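Local coordinates for protein 4'-phospho-dehydrooxetanocin synthase (Bacillus megaterium, PDB 5UL2) that uses a [4Fe-4S] cluster, cobalamin and S-adenosylmethionine to contract the sugar ring of dAMP to an oxetane aldehyde, a step in oxetanocin A biosynthesis, at residues A[134-139]-A[292-297]; A[58-63]-A[80-85]; A[468-473]-A[536-541]. All coordinates share one frame; numbering follows the deposited sequence.

In the fold
Interactions 1 and 3 reach the same mixed sheet at its two ends. Interaction 1 involves strand 135-136 and the loop after it; the strand pairs with strand 304-311. Interaction 3 lies at strand 468-473, which pairs with strand 431-436. Their centres are 27 Å apart, yet Arg135 and Arg470 bring their side chains to about 5 Å of each other. Interaction 2 lies in the N-terminal domain, on the four-stranded antiparallel sheet, away from the annotated sites. Interaction 1 is buried and purely apolar across the contact. Interaction 2 is also buried but turns on an amide, a phenol and a water. Interaction 3 is partly buried and combines backbone hydrogen bonds, apolar packing and bridging waters.

Interaction 1. Residues A[134-139]-A[292-297]; sequences PRLNLS and LDILGE. With EDO (1,2-ethanediol), chain O.
Leu136 and Leu138 meet Leu292, Ile294 and Leu295 through methyl groups alone, and no flat group takes part across the contact. Beside it lie two flat groups of 134-139: the amide of Asn137, just past strand 135-136, and the guanidinium of Arg135, which meets Tyr359 in a cation-pi contact. Asn137 OD1 takes Ser139 OG at 2.8 Å in the carbonyl plane, on a lone pair. Ser139 N donates to the same OD1 at 3.0 Å, tilted out of that plane; this bond closes an Asx turn.

The apolar contact centres on Ile294 CG2, which touches Leu136 CD2 and Leu138 CD2, each at 3.6 Å. With CG1 anti to the backbone N (chi1 -159°), CG2 lies between that N and the carbonyl carbon and meets both leucines. Leu136 CD2 also meets Leu295 CD2 at 3.9 Å. Leu138 CD1 reaches Leu292 CD2. The paired side chains cross obliquely.

Thr306 of strand 304-311 bonds to Leu136 O and Leu138 N through OG1. Leu138 and Leu292 also rest on helix 335-351. The helical turn at 292-297 thus packs on a segment of the B12-binding region whose strand 135-136 pairs with strand 304-311 and whose Arg135 and Ser139 bind cobalamin.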
loop_
_atom_site.group_PDB
_atom_site.type_symbol
_atom_site.label_atom_id
_atom_site.label_comp_id
_atom_site.label_asym_id
_atom_site.label_seq_id
_atom_site.Cartn_x
_atom_site.Cartn_y
_atom_site.Cartn_z
ATOM N N PRO A 134 10.422 -3.983 -4.026
ATOM C CA PRO A 134 9.819 -4.773 -2.946
ATOM C C PRO A 134 9.595 -3.929 -1.698
ATOM O O PRO A 134 10.398 -3.056 -1.360
ATOM C CB PRO A 134 10.845 -5.885 -2.701
ATOM C CG PRO A 134 11.579 -6.007 -3.994
ATOM C CD PRO A 134 11.651 -4.611 -4.546
ATOM N N ARG A 135 8.482 -4.192 -1.017
ATOM C CA ARG A 135 8.170 -3.513 0.230
ATOM C C ARG A 135 7.523 -4.493 1.195
ATOM O O ARG A 135 6.675 -5.299 0.803
ATOM C CB ARG A 135 7.256 -2.297 0.003
ATOM C CG ARG A 135 5.956 -2.589 -0.727
ATOM C CD ARG A 135 5.115 -1.328 -0.847
ATOM N NE ARG A 135 3.856 -1.563 -1.548
ATOM C CZ ARG A 135 3.665 -1.325 -2.842
ATOM N NH1 ARG A 135 4.653 -0.843 -3.583
ATOM N NH2 ARG A 135 2.485 -1.569 -3.395
ATOM N N LEU A 136 7.939 -4.424 2.456
ATOM C CA LEU A 136 7.440 -5.299 3.508
ATOM C C LEU A 136 6.350 -4.552 4.268
ATOM O O LEU A 136 6.623 -3.538 4.919
ATOM C CB LEU A 136 8.575 -5.724 4.437
ATOM C CG LEU A 136 8.320 -6.937 5.336
ATOM C CD1 LEU A 136 8.225 -8.209 4.505
ATOM C CD2 LEU A 136 9.408 -7.064 6.390
ATOM N N ASN A 137 5.120 -5.056 4.189
ATOM C CA ASN A 137 3.968 -4.384 4.781
ATOM C C ASN A 137 3.947 -4.622 6.287
ATOM O O ASN A 137 3.910 -5.770 6.740
ATOM C CB ASN A 137 2.679 -4.885 4.135
ATOM C CG ASN A 137 1.493 -3.971 4.403
ATOM O OD1 ASN A 137 1.449 -3.265 5.409
ATOM N ND2 ASN A 137 0.524 -3.983 3.495
ATOM N N LEU A 138 3.950 -3.536 7.062
ATOM C CA LEU A 138 3.970 -3.605 8.519
ATOM C C LEU A 138 2.647 -3.187 9.153
ATOM O O LEU A 138 2.582 -3.041 10.379
ATOM C CB LEU A 138 5.102 -2.734 9.072
ATOM C CG LEU A 138 6.534 -3.047 8.633
ATOM C CD1 LEU A 138 7.503 -2.017 9.193
ATOM C CD2 LEU A 138 6.932 -4.444 9.071
ATOM N N SER A 139 1.591 -3.005 8.356
ATOM C CA SER A 139 0.354 -2.419 8.871
ATOM C C SER A 139 -0.276 -3.278 9.964
ATOM O O SER A 139 -0.716 -2.755 10.994
ATOM C CB SER A 139 -0.632 -2.202 7.725
ATOM O OG SER A 139 -0.090 -1.319 6.759
ATOM N N LEU A 292 7.630 -5.183 15.114
ATOM C CA LEU A 292 8.678 -5.540 14.169
ATOM C C LEU A 292 9.092 -7.002 14.301
ATOM O O LEU A 292 10.228 -7.362 13.989
ATOM C CB LEU A 292 9.877 -4.611 14.342
ATOM C CG LEU A 292 9.514 -3.155 14.027
ATOM C CD1 LEU A 292 10.623 -2.188 14.414
ATOM C CD2 LEU A 292 9.163 -3.010 12.556
ATOM N N ASP A 293 8.167 -7.856 14.753
ATOM C CA ASP A 293 8.448 -9.285 14.853
ATOM C C ASP A 293 8.814 -9.882 13.502
ATOM O O ASP A 293 9.524 -10.892 13.440
ATOM C CB ASP A 293 7.239 -10.029 15.426
ATOM C CG ASP A 293 6.795 -9.489 16.770
ATOM O OD1 ASP A 293 7.060 -8.304 17.062
ATOM O OD2 ASP A 293 6.181 -10.258 17.540
ATOM N N ILE A 294 8.342 -9.272 12.413
ATOM C CA ILE A 294 8.465 -9.887 11.097
ATOM C C ILE A 294 9.895 -9.815 10.576
ATOM O O ILE A 294 10.300 -10.645 9.752
ATOM C CB ILE A 294 7.474 -9.227 10.119
ATOM C CG1 ILE A 294 7.212 -10.150 8.936
ATOM C CG2 ILE A 294 7.987 -7.875 9.648
ATOM C CD1 ILE A 294 6.825 -11.532 9.379
ATOM N N LEU A 295 10.683 -8.842 11.043
ATOM C CA LEU A 295 12.020 -8.639 10.491
ATOM C C LEU A 295 12.923 -9.837 10.761
ATOM O O LEU A 295 13.698 -10.249 9.891
ATOM C CB LEU A 295 12.635 -7.361 11.061
ATOM C CG LEU A 295 11.939 -6.062 10.664
ATOM C CD1 LEU A 295 12.600 -4.873 11.330
ATOM C CD2 LEU A 295 11.948 -5.902 9.159
ATOM N N GLY A 296 12.837 -10.412 11.963
ATOM C CA GLY A 296 13.620 -11.595 12.268
ATOM C C GLY A 296 13.225 -12.818 11.469
ATOM O O GLY A 296 14.051 -13.719 11.287
ATOM N N GLU A 297 11.981 -12.868 10.985
ATOM C CA GLU A 297 11.514 -14.017 10.217
ATOM C C GLU A 297 11.954 -13.963 8.764
ATOM O O GLU A 297 12.132 -15.017 8.143
ATOM C CB GLU A 297 9.990 -14.121 10.298
ATOM C CG GLU A 297 9.460 -14.388 11.696
ATOM C CD GLU A 297 9.881 -15.743 12.228
ATOM O OE1 GLU A 297 10.130 -16.656 11.412
ATOM O OE2 GLU A 297 9.964 -15.895 13.465
HETATM C C1 EDO O . 4.019 -8.338 10.996
HETATM O O1 EDO O . 4.762 -7.331 11.691
HETATM C C2 EDO O . 2.640 -7.805 10.630
HETATM O O2 EDO O . 2.771 -6.762 9.656
#

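Interaction 2. Residues A[58-63]-A[80-85]; sequences NTTLYV and RENPLL. With EDO (1,2-ethanediol), chain K.
Tyr62 and Thr60 lie on strand 60-64 and face Asn82 where a 3-10 turn gives way to helix 83-88; side chains and one water make the contact. The motif is a helix N-cap, set against the antiparallel sheet of the N-terminal domain. Asn82 is the capping residue. Its CG stands anti to the backbone N (chi1 -174°), and the amide works in two directions. OD1 accepts from Leu85 N at 3.0 Å in a nearly straight bond (166°). It also takes a weak bond from Leu84 N. ND2 turns to the strand and donates to Tyr62 OH at 3.1 Å. That bond is bent, with an angle of 139° at the hydrogen. The ring of Tyr62 and the amide of Asn82 stand almost perpendicular. Tyr62 OH has a stronger partner in Gln151 OE1, so the phenol joins the cap to Gln151.

Apolar groups lie beside this polar pair. Leu84 CB lies 3.7 Å from Tyr62 OH. Leu85 CD2 stands at the edge of the ring, 4.4 Å from Tyr62 CE2. Leu85 also touches Trp92. Thr60 OG1 donates to Asn58 O within its own segment. One water links the two segments: it donates to Thr60 OG1 at 2.7 Å and accepts from Asn82 ND2 at 3.0 Å.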
loop_
_atom_site.group_PDB
_atom_site.type_symbol
_atom_site.label_atom_id
_atom_site.label_comp_id
_atom_site.label_asym_id
_atom_site.label_seq_id
_atom_site.Cartn_x
_atom_site.Cartn_y
_atom_site.Cartn_z
ATOM N N ASN A 58 7.668 1.723 26.404
ATOM C CA ASN A 58 6.878 1.445 27.598
ATOM C C ASN A 58 6.899 -0.038 27.948
ATOM O O ASN A 58 6.057 -0.493 28.733
ATOM C CB ASN A 58 5.424 1.929 27.444
ATOM C CG ASN A 58 4.719 1.310 26.252
ATOM O OD1 ASN A 58 4.271 0.165 26.305
ATOM N ND2 ASN A 58 4.604 2.072 25.170
ATOM N N THR A 59 7.840 -0.795 27.386
ATOM C CA THR A 59 7.931 -2.223 27.655
ATOM C C THR A 59 8.092 -2.471 29.149
ATOM O O THR A 59 8.882 -1.804 29.825
ATOM C CB THR A 59 9.104 -2.826 26.883
ATOM O OG1 THR A 59 8.962 -2.518 25.492
ATOM C CG2 THR A 59 9.147 -4.336 27.056
ATOM N N THR A 60 7.329 -3.430 29.663
ATOM C CA THR A 60 7.210 -3.660 31.094
ATOM C C THR A 60 7.416 -5.135 31.393
ATOM O O THR A 60 6.878 -5.999 30.694
ATOM C CB THR A 60 5.832 -3.207 31.605
ATOM O OG1 THR A 60 5.604 -1.844 31.227
ATOM C CG2 THR A 60 5.743 -3.332 33.122
ATOM N N LEU A 61 8.194 -5.418 32.434
ATOM C CA LEU A 61 8.413 -6.779 32.906
ATOM C C LEU A 61 7.700 -6.971 34.236
ATOM O O LEU A 61 7.786 -6.114 35.121
ATOM C CB LEU A 61 9.905 -7.080 33.063
ATOM C CG LEU A 61 10.234 -8.405 33.757
ATOM C CD1 LEU A 61 9.731 -9.583 32.941
ATOM C CD2 LEU A 61 11.724 -8.532 34.023
ATOM N N TYR A 62 6.995 -8.091 34.368
ATOM C CA TYR A 62 6.374 -8.502 35.620
ATOM C C TYR A 62 7.057 -9.776 36.097
ATOM O O TYR A 62 7.017 -10.800 35.405
ATOM C CB TYR A 62 4.871 -8.734 35.450
ATOM C CG TYR A 62 4.095 -7.522 34.985
ATOM C CD1 TYR A 62 3.928 -7.260 33.630
ATOM C CD2 TYR A 62 3.521 -6.645 35.897
ATOM C CE1 TYR A 62 3.220 -6.158 33.198
ATOM C CE2 TYR A 62 2.811 -5.538 35.475
ATOM C CZ TYR A 62 2.662 -5.299 34.123
ATOM O OH TYR A 62 1.956 -4.199 33.691
ATOM N N VAL A 63 7.689 -9.712 37.263
ATOM C CA VAL A 63 8.303 -10.876 37.890
ATOM C C VAL A 63 7.389 -11.312 39.028
ATOM O O VAL A 63 7.239 -10.602 40.029
ATOM C CB VAL A 63 9.721 -10.573 38.392
ATOM C CG1 VAL A 63 10.381 -11.849 38.891
ATOM C CG2 VAL A 63 10.548 -9.937 37.290
ATOM N N ARG A 80 3.423 4.933 36.822
ATOM C CA ARG A 80 2.123 5.533 37.091
ATOM C C ARG A 80 1.262 5.624 35.837
ATOM O O ARG A 80 0.034 5.709 35.948
ATOM C CB ARG A 80 2.314 6.912 37.723
ATOM C CG ARG A 80 3.072 6.880 39.044
ATOM C CD ARG A 80 3.253 8.278 39.608
ATOM N NE ARG A 80 3.924 9.156 38.654
ATOM C CZ ARG A 80 4.068 10.467 38.815
ATOM N NH1 ARG A 80 3.589 11.063 39.897
ATOM N NH2 ARG A 80 4.688 11.182 37.889
ATOM N N GLU A 81 1.870 5.585 34.652
ATOM C CA GLU A 81 1.143 5.597 33.390
ATOM C C GLU A 81 0.859 4.201 32.848
ATOM O O GLU A 81 0.308 4.082 31.751
ATOM C CB GLU A 81 1.922 6.392 32.338
ATOM C CG GLU A 81 2.388 7.757 32.799
ATOM C CD GLU A 81 3.187 8.477 31.732
ATOM O OE1 GLU A 81 3.202 7.999 30.579
ATOM O OE2 GLU A 81 3.802 9.518 32.046
ATOM N N ASN A 82 1.230 3.156 33.575
ATOM C CA ASN A 82 1.021 1.787 33.120
ATOM C C ASN A 82 -0.472 1.519 32.961
ATOM O O ASN A 82 -1.225 1.665 33.934
ATOM C CB ASN A 82 1.643 0.807 34.117
ATOM C CG ASN A 82 1.587 -0.633 33.645
ATOM O OD1 ASN A 82 0.512 -1.232 33.559
ATOM N ND2 ASN A 82 2.753 -1.206 33.359
ATOM N N PRO A 83 -0.941 1.130 31.772
ATOM C CA PRO A 83 -2.391 0.966 31.584
ATOM C C PRO A 83 -2.956 -0.273 32.259
ATOM O O PRO A 83 -4.145 -0.285 32.601
ATOM C CB PRO A 83 -2.537 0.896 30.060
ATOM C CG PRO A 83 -1.234 0.319 29.602
ATOM C CD PRO A 83 -0.185 0.860 30.537
ATOM N N LEU A 84 -2.149 -1.318 32.454
ATOM C CA LEU A 84 -2.637 -2.502 33.154
ATOM C C LEU A 84 -2.883 -2.199 34.626
ATOM O O LEU A 84 -3.939 -2.535 35.175
ATOM C CB LEU A 84 -1.645 -3.657 32.991
ATOM C CG LEU A 84 -2.065 -5.033 33.523
ATOM C CD1 LEU A 84 -1.520 -6.140 32.632
ATOM C CD2 LEU A 84 -1.603 -5.244 34.957
ATOM N N LEU A 85 -1.910 -1.569 35.288
ATOM C CA LEU A 85 -2.095 -1.188 36.683
ATOM C C LEU A 85 -3.257 -0.216 36.832
ATOM O O LEU A 85 -4.015 -0.284 37.807
ATOM C CB LEU A 85 -0.807 -0.577 37.232
ATOM C CG LEU A 85 0.437 -1.457 37.103
ATOM C CD1 LEU A 85 1.664 -0.732 37.635
ATOM C CD2 LEU A 85 0.231 -2.786 37.818
HETATM C C1 EDO K . 2.474 15.235 37.777
HETATM O O1 EDO K . 3.375 14.576 36.881
HETATM C C2 EDO K . 1.992 14.236 38.821
HETATM O O2 EDO K . 3.097 13.802 39.624
HETATM O O HOH W 1 4.938 0.542 32.395
#

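Interaction 3. Residues A[468-473]-A[536-541]; sequences NLRIGF and IVSYML. With EDO (1,2-ethanediol), chain B; EDO (1,2-ethanediol), chain E; EDO (1,2-ethanediol), chain Q.
Ile536 and Val537 fit their side chains into two successive hollows along strand 468-473. Leu469, Ile471 and Phe473 project on one face of the strand and form the ridges. Ile536 fills the first hollow. Its CB rests on Leu469 O at 3.5 Å, and its CD1 meets Ile471 CG2 at 3.9 Å. The side chains of Ile471 and Ile536 cross at about a right angle. Ile536 CG1 lies between the backbone N and the carbonyl carbon (chi1 64°), and carries CD1 to Ile471. Val537 fills the next hollow. Val537 CG2 touches both Ile471 CG1, at 3.9 Å, and Phe473 CB, at 4.1 Å.

The backbones meet in a single parallel bridge between Ile471 and Val537. Ile471 N donates to Ile536 O at 2.9 Å, and Ser538 N donates to Ile471 O at 2.9 Å. Beyond it the chains part and waters fill in. One water accepts from both Phe473 N and Tyr539 N. Another donates to Phe473 O and to Tyr539 O.

On the other face, Ser538 OG sits beside the extended chain of Arg470, 3.5 Å from Arg470 CD. It also makes a weak bond to Ile471 O. A 1,2-ethanediol, probably from the crystallisation liquor, lies at the guanidinium edge; its O2 accepts from Arg470 NE and NH2.

The strand belongs to the partial TIM barrel of the radical SAM domain. Its Arg470 and Gly472 bond to strand 431-436, and Ile471 bonds to the 536-541 loop. Helix 484-494 packs on Phe473 and Val537 through Leu493. Arg634 bonds to Val537 O, while Tyr539 and Leu541 rest on helix 588-617.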
loop_
_atom_site.group_PDB
_atom_site.type_symbol
_atom_site.label_atom_id
_atom_site.label_comp_id
_atom_site.label_asym_id
_atom_site.label_seq_id
_atom_site.Cartn_x
_atom_site.Cartn_y
_atom_site.Cartn_z
ATOM N N ASN A 468 11.953 10.980 -8.557
ATOM C CA ASN A 468 11.635 9.943 -9.532
ATOM C C ASN A 468 10.127 9.712 -9.544
ATOM O O ASN A 468 9.542 9.312 -8.533
ATOM C CB ASN A 468 12.386 8.657 -9.198
ATOM C CG ASN A 468 12.303 7.623 -10.307
ATOM O OD1 ASN A 468 11.760 7.887 -11.380
ATOM N ND2 ASN A 468 12.854 6.439 -10.056
ATOM N N LEU A 469 9.503 9.954 -10.693
ATOM C CA LEU A 469 8.061 10.124 -10.788
ATOM C C LEU A 469 7.436 9.032 -11.646
ATOM O O LEU A 469 8.001 8.627 -12.666
ATOM C CB LEU A 469 7.736 11.499 -11.379
ATOM C CG LEU A 469 6.427 12.174 -10.996
ATOM C CD1 LEU A 469 6.271 12.158 -9.492
ATOM C CD2 LEU A 469 6.425 13.599 -11.522
ATOM N N ARG A 470 6.267 8.557 -11.221
ATOM C CA ARG A 470 5.440 7.683 -12.040
ATOM C C ARG A 470 3.979 8.005 -11.755
ATOM O O ARG A 470 3.634 8.471 -10.665
ATOM C CB ARG A 470 5.726 6.199 -11.779
ATOM C CG ARG A 470 5.019 5.626 -10.569
ATOM C CD ARG A 470 5.467 4.201 -10.290
ATOM N NE ARG A 470 4.683 3.587 -9.222
ATOM C CZ ARG A 470 4.904 3.784 -7.925
ATOM N NH1 ARG A 470 5.889 4.580 -7.528
ATOM N NH2 ARG A 470 4.139 3.183 -7.024
ATOM N N ILE A 471 3.126 7.772 -12.747
ATOM C CA ILE A 471 1.716 8.118 -12.635
ATOM C C ILE A 471 0.862 6.905 -12.964
ATOM O O ILE A 471 1.264 6.019 -13.725
ATOM C CB ILE A 471 1.330 9.304 -13.548
ATOM C CG1 ILE A 471 1.374 8.893 -15.020
ATOM C CG2 ILE A 471 2.242 10.500 -13.301
ATOM C CD1 ILE A 471 1.021 10.013 -15.980
ATOM N N GLY A 472 -0.323 6.862 -12.365
ATOM C CA GLY A 472 -1.361 5.957 -12.803
ATOM C C GLY A 472 -2.206 6.617 -13.877
ATOM O O GLY A 472 -2.430 7.823 -13.857
ATOM N N PHE A 473 -2.657 5.813 -14.836
ATOM C CA PHE A 473 -3.403 6.339 -15.973
ATOM C C PHE A 473 -4.370 5.269 -16.455
ATOM O O PHE A 473 -3.944 4.191 -16.877
ATOM C CB PHE A 473 -2.455 6.765 -17.096
ATOM C CG PHE A 473 -3.057 7.747 -18.058
ATOM C CD1 PHE A 473 -3.795 7.310 -19.146
ATOM C CD2 PHE A 473 -2.887 9.109 -17.872
ATOM C CE1 PHE A 473 -4.354 8.216 -20.032
ATOM C CE2 PHE A 473 -3.441 10.020 -18.755
ATOM C CZ PHE A 473 -4.174 9.574 -19.836
ATOM N N ILE A 536 6.331 7.687 -18.110
ATOM C CA ILE A 536 6.271 7.427 -16.678
ATOM C C ILE A 536 4.927 6.819 -16.271
ATOM O O ILE A 536 4.579 6.823 -15.093
ATOM C CB ILE A 536 6.572 8.696 -15.864
ATOM C CG1 ILE A 536 5.495 9.756 -16.108
ATOM C CG2 ILE A 536 7.952 9.233 -16.205
ATOM C CD1 ILE A 536 5.600 10.954 -15.193
ATOM N N VAL A 537 4.165 6.296 -17.226
ATOM C CA VAL A 537 2.906 5.627 -16.914
ATOM C C VAL A 537 3.202 4.234 -16.374
ATOM O O VAL A 537 3.966 3.470 -16.977
ATOM C CB VAL A 537 2.002 5.563 -18.155
ATOM C CG1 VAL A 537 0.927 4.506 -17.975
ATOM C CG2 VAL A 537 1.376 6.925 -18.419
ATOM N N SER A 538 2.600 3.903 -15.227
ATOM C CA SER A 538 2.840 2.606 -14.603
ATOM C C SER A 538 2.413 1.465 -15.515
ATOM O O SER A 538 3.197 0.552 -15.797
ATOM C CB SER A 538 2.107 2.518 -13.264
ATOM O OG SER A 538 2.678 3.388 -12.303
ATOM N N TYR A 539 1.167 1.495 -15.984
ATOM C CA TYR A 539 0.619 0.435 -16.820
ATOM C C TYR A 539 -0.005 1.059 -18.059
ATOM O O TYR A 539 -0.954 1.842 -17.952
ATOM C CB TYR A 539 -0.411 -0.399 -16.054
ATOM C CG TYR A 539 -0.812 -1.675 -16.763
ATOM C CD1 TYR A 539 -1.813 -1.673 -17.729
ATOM C CD2 TYR A 539 -0.193 -2.883 -16.466
ATOM C CE1 TYR A 539 -2.183 -2.835 -18.378
ATOM C CE2 TYR A 539 -0.558 -4.051 -17.110
ATOM C CZ TYR A 539 -1.554 -4.020 -18.065
ATOM O OH TYR A 539 -1.923 -5.178 -18.710
HETATM N N MSE A 540 0.523 0.703 -19.224
HETATM C CA MSE A 540 0.063 1.243 -20.496
HETATM C C MSE A 540 -1.258 0.628 -20.948
HETATM O O MSE A 540 -1.514 -0.553 -20.711
HETATM C CB MSE A 540 1.126 1.016 -21.570
HETATM C CG MSE A 540 2.448 1.698 -21.280
HETATM SE SE MSE A 540 2.412 3.582 -21.763
HETATM C CE MSE A 540 2.312 3.369 -23.699
ATOM N N LEU A 541 -2.088 1.444 -21.604
ATOM C CA LEU A 541 -3.327 0.981 -22.235
ATOM C C LEU A 541 -4.256 0.308 -21.226
ATOM O O LEU A 541 -4.930 -0.677 -21.535
ATOM C CB LEU A 541 -3.026 0.039 -23.403
ATOM C CG LEU A 541 -1.957 0.493 -24.402
ATOM C CD1 LEU A 541 -1.800 -0.529 -25.523
ATOM C CD2 LEU A 541 -2.282 1.870 -24.964
HETATM C C1 EDO B . -0.843 5.041 -23.166
HETATM O O1 EDO B . 0.188 6.005 -23.408
HETATM C C2 EDO B . -1.165 5.007 -21.677
HETATM O O2 EDO B . -2.250 4.100 -21.453
HETATM C C1 EDO E . 10.996 12.733 -14.640
HETATM O O1 EDO E . 11.668 12.832 -15.899
HETATM C C2 EDO E . 11.049 11.288 -14.156
HETATM O O2 EDO E . 10.552 11.224 -12.816
HETATM C C1 EDO Q . 0.135 1.213 -8.676
HETATM O O1 EDO Q . 0.272 1.957 -7.458
HETATM C C2 EDO Q . 1.112 1.756 -9.711
HETATM O O2 EDO Q . 2.423 1.801 -9.135
HETATM O O HOH W 2 -2.891 3.479 -19.142
HETATM O O HOH W 3 -1.238 3.026 -15.155
#